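Local coordinates for protein pleckstrin homology domain-containing family M member 2 (Homo sapiens, PDB 3CXB) that binds the Salmonella effector SifA through its PH domain and probably connects it to the motor protein kinesin, at residues P66-V71 with E80-S85. Residues are numbered along the deposited sequence; the frame is centred on the assembly and turned at random.
Sequences PHAFQV and ELSAES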
ATOM      1  N   PRO B  66       3.006   0.315  13.957  1.00 85.78           N
ATOM      2  CA  PRO B  66       3.912   1.415  13.611  1.00 81.49           C
ATOM      3  C   PRO B  66       4.205   1.571  12.124  1.00 77.53           C
ATOM      4  O   PRO B  66       4.311   0.581  11.397  1.00 73.77           O
ATOM      5  CB  PRO B  66       5.170   1.085  14.408  1.00 78.31           C
ATOM      6  CG  PRO B  66       5.150  -0.402  14.446  1.00 81.49           C
ATOM      7  CD  PRO B  66       3.707  -0.693  14.769  1.00 82.01           C
ATOM      8  N   HIS B  67       4.329   2.824  11.683  1.00 74.00           N
ATOM      9  CA  HIS B  67       4.631   3.149  10.290  1.00 71.29           C
ATOM     10  C   HIS B  67       3.529   2.737   9.307  1.00 64.93           C
ATOM     11  O   HIS B  67       3.824   2.279   8.201  1.00 66.26           O
ATOM     12  CB  HIS B  67       5.945   2.478   9.881  1.00 76.76           C
ATOM     13  CG  HIS B  67       6.981   2.469  10.961  1.00 81.60           C
ATOM     14  ND1 HIS B  67       7.566   3.620  11.443  1.00 85.01           N
ATOM     15  CD2 HIS B  67       7.524   1.447  11.663  1.00 84.05           C
ATOM     16  CE1 HIS B  67       8.426   3.307  12.397  1.00 87.95           C
ATOM     17  NE2 HIS B  67       8.419   1.995  12.551  1.00 87.41           N
ATOM     18  N   ALA B  68       2.269   2.908   9.694  1.00 57.76           N
ATOM     19  CA  ALA B  68       1.159   2.531   8.825  1.00 54.46           C
ATOM     20  C   ALA B  68       0.576   3.666   7.987  1.00 52.10           C
ATOM     21  O   ALA B  68       0.436   4.790   8.453  1.00 53.26           O
ATOM     22  CB  ALA B  68       0.064   1.906   9.648  1.00 57.11           C
ATOM     23  N   PHE B  69       0.226   3.349   6.745  1.00 49.88           N
ATOM     24  CA  PHE B  69      -0.363   4.316   5.824  1.00 45.96           C
ATOM     25  C   PHE B  69      -1.345   3.623   4.882  1.00 43.37           C
ATOM     26  O   PHE B  69      -1.331   2.401   4.744  1.00 43.27           O
ATOM     27  CB  PHE B  69       0.730   5.009   5.019  1.00 44.71           C
ATOM     28  CG  PHE B  69       1.593   4.061   4.218  1.00 43.26           C
ATOM     29  CD1 PHE B  69       1.335   3.835   2.865  1.00 41.41           C
ATOM     30  CD2 PHE B  69       2.682   3.429   4.812  1.00 40.48           C
ATOM     31  CE1 PHE B  69       2.152   2.999   2.116  1.00 41.67           C
ATOM     32  CE2 PHE B  69       3.512   2.584   4.073  1.00 40.67           C
ATOM     33  CZ  PHE B  69       3.254   2.367   2.722  1.00 42.23           C
ATOM     34  N   GLN B  70      -2.191   4.399   4.220  1.00 41.07           N
ATOM     35  CA  GLN B  70      -3.173   3.799   3.344  1.00 39.49           C
ATOM     36  C   GLN B  70      -3.297   4.448   1.971  1.00 38.82           C
ATOM     37  O   GLN B  70      -2.981   5.622   1.783  1.00 39.64           O
ATOM     38  CB  GLN B  70      -4.516   3.803   4.049  1.00 39.25           C
ATOM     39  CG  GLN B  70      -4.937   5.187   4.474  1.00 45.33           C
ATOM     40  CD  GLN B  70      -6.129   5.210   5.425  1.00 47.17           C
ATOM     41  OE1 GLN B  70      -6.791   6.240   5.562  1.00 48.35           O
ATOM     42  NE2 GLN B  70      -6.395   4.088   6.100  1.00 44.62           N
ATOM     43  N   VAL B  71      -3.745   3.649   1.008  1.00 37.05           N
ATOM     44  CA  VAL B  71      -3.951   4.109  -0.351  1.00 35.29           C
ATOM     45  C   VAL B  71      -5.447   4.019  -0.598  1.00 34.02           C
ATOM     46  O   VAL B  71      -5.976   2.924  -0.725  1.00 34.91           O
ATOM     47  CB  VAL B  71      -3.219   3.202  -1.358  1.00 38.13           C
ATOM     48  CG1 VAL B  71      -3.494   3.657  -2.782  1.00 32.43           C
ATOM     49  CG2 VAL B  71      -1.733   3.245  -1.089  1.00 38.42           C
ATOM     50  N   GLU B  80      -4.381  -1.061   3.268  1.00 50.98           N
ATOM     51  CA  GLU B  80      -3.680  -0.720   4.506  1.00 53.14           C
ATOM     52  C   GLU B  80      -2.273  -1.302   4.461  1.00 52.79           C
ATOM     53  O   GLU B  80      -2.092  -2.517   4.501  1.00 50.87           O
ATOM     54  CB  GLU B  80      -4.419  -1.270   5.726  1.00 56.87           C
ATOM     55  CG  GLU B  80      -5.542  -0.385   6.251  1.00 62.51           C
ATOM     56  CD  GLU B  80      -5.073   0.726   7.181  1.00 66.47           C
ATOM     57  OE1 GLU B  80      -5.948   1.387   7.789  1.00 66.43           O
ATOM     58  OE2 GLU B  80      -3.842   0.943   7.303  1.00 68.39           O
ATOM     59  N   LEU B  81      -1.282  -0.425   4.371  1.00 51.82           N
ATOM     60  CA  LEU B  81       0.102  -0.862   4.311  1.00 51.00           C
ATOM     61  C   LEU B  81       0.855  -0.505   5.586  1.00 51.14           C
ATOM     62  O   LEU B  81       0.399   0.301   6.386  1.00 53.95           O
ATOM     63  CB  LEU B  81       0.801  -0.227   3.105  1.00 51.34           C
ATOM     64  CG  LEU B  81       0.280  -0.561   1.705  1.00 50.71           C
ATOM     65  CD1 LEU B  81       1.016   0.273   0.663  1.00 47.79           C
ATOM     66  CD2 LEU B  81       0.480  -2.041   1.421  1.00 49.86           C
ATOM     67  N   SER B  82       2.014  -1.122   5.770  1.00 52.49           N
ATOM     68  CA  SER B  82       2.839  -0.862   6.943  1.00 54.67           C
ATOM     69  C   SER B  82       4.298  -1.096   6.597  1.00 56.52           C
ATOM     70  O   SER B  82       4.641  -2.128   6.032  1.00 55.70           O
ATOM     71  CB  SER B  82       2.442  -1.780   8.095  1.00 56.70           C
ATOM     72  OG  SER B  82       3.099  -1.388   9.288  1.00 58.08           O
ATOM     73  N   ALA B  83       5.152  -0.132   6.921  1.00 58.42           N
ATOM     74  CA  ALA B  83       6.575  -0.254   6.636  1.00 61.64           C
ATOM     75  C   ALA B  83       7.296  -0.719   7.894  1.00 64.00           C
ATOM     76  O   ALA B  83       6.657  -1.032   8.899  1.00 63.89           O
ATOM     77  CB  ALA B  83       7.136   1.073   6.161  1.00 60.21           C
ATOM     78  N   GLU B  84       8.623  -0.769   7.840  1.00 67.97           N
ATOM     79  CA  GLU B  84       9.398  -1.218   8.986  1.00 72.14           C
ATOM     80  C   GLU B  84       9.978  -0.037   9.758  1.00 69.80           C
ATOM     81  O   GLU B  84      10.320  -0.164  10.931  1.00 67.67           O
ATOM     82  CB  GLU B  84      10.524  -2.161   8.527  1.00 80.39           C
ATOM     83  CG  GLU B  84      11.539  -1.526   7.566  1.00 96.75           C
ATOM     84  CD  GLU B  84      12.655  -2.484   7.130  1.00104.76           C
ATOM     85  OE1 GLU B  84      13.365  -3.029   8.005  1.00109.92           O
ATOM     86  OE2 GLU B  84      12.833  -2.685   5.908  1.00109.54           O
ATOM     87  N   SER B  85      10.072   1.114   9.095  1.00 65.81           N
ATOM     88  CA  SER B  85      10.624   2.316   9.713  1.00 60.64           C
ATOM     89  C   SER B  85       9.861   3.595   9.340  1.00 58.51           C
ATOM     90  O   SER B  85       9.089   3.626   8.392  1.00 55.29           O
ATOM     91  CB  SER B  85      12.091   2.463   9.310  1.00 57.99           C
ATOM     92  OG  SER B  85      12.214   2.531   7.898  1.00 54.46           O
TER
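Phe-69 and Leu-81 face each other as a hydrogen-bonded antiparallel pair: Leu-81 N donates to Phe-69 O at 2.9 Å and Phe-69 N to Leu-81 O at 3.1 Å. A third backbone bond, Ala-83 N to His-67 O at 3.0 Å, carries the pairing past the regular strands.

Apolar packing fills the face bearing Phe-69 and Leu-81. With chi1 at 58°, the phenyl ring swings across to its partner, and Leu-81 CB sits over one ring face, 3.8 Å from the centroid, in a CH-pi contact. The leucine branch reaches the rim, CD1 meeting CE1, so flat and branched groups suit this buried place. Met-89 and Leu-96 of helix 86-100 and Leu-6 of strand 2-8 also touch Phe-69.

The opposite face is more polar. Gln-70 and Glu-80 run side by side, NE2 of Gln-70 lying 3.2 Å from OE1 of Glu-80, at a partly exposed site suited to long polar chains. Ala-68 and Ser-82, both small, form a non-hydrogen-bonded pair whose CA atoms come within 4.2 Å.

The His-67 ring is sandwiched between Pro-66 CB and the Ser-85 carbonyl carbon, while Ser-85 OG N-caps the helix through Glu-88 N. This is the last beta hairpin of a PH domain, leading into its C-terminal helix.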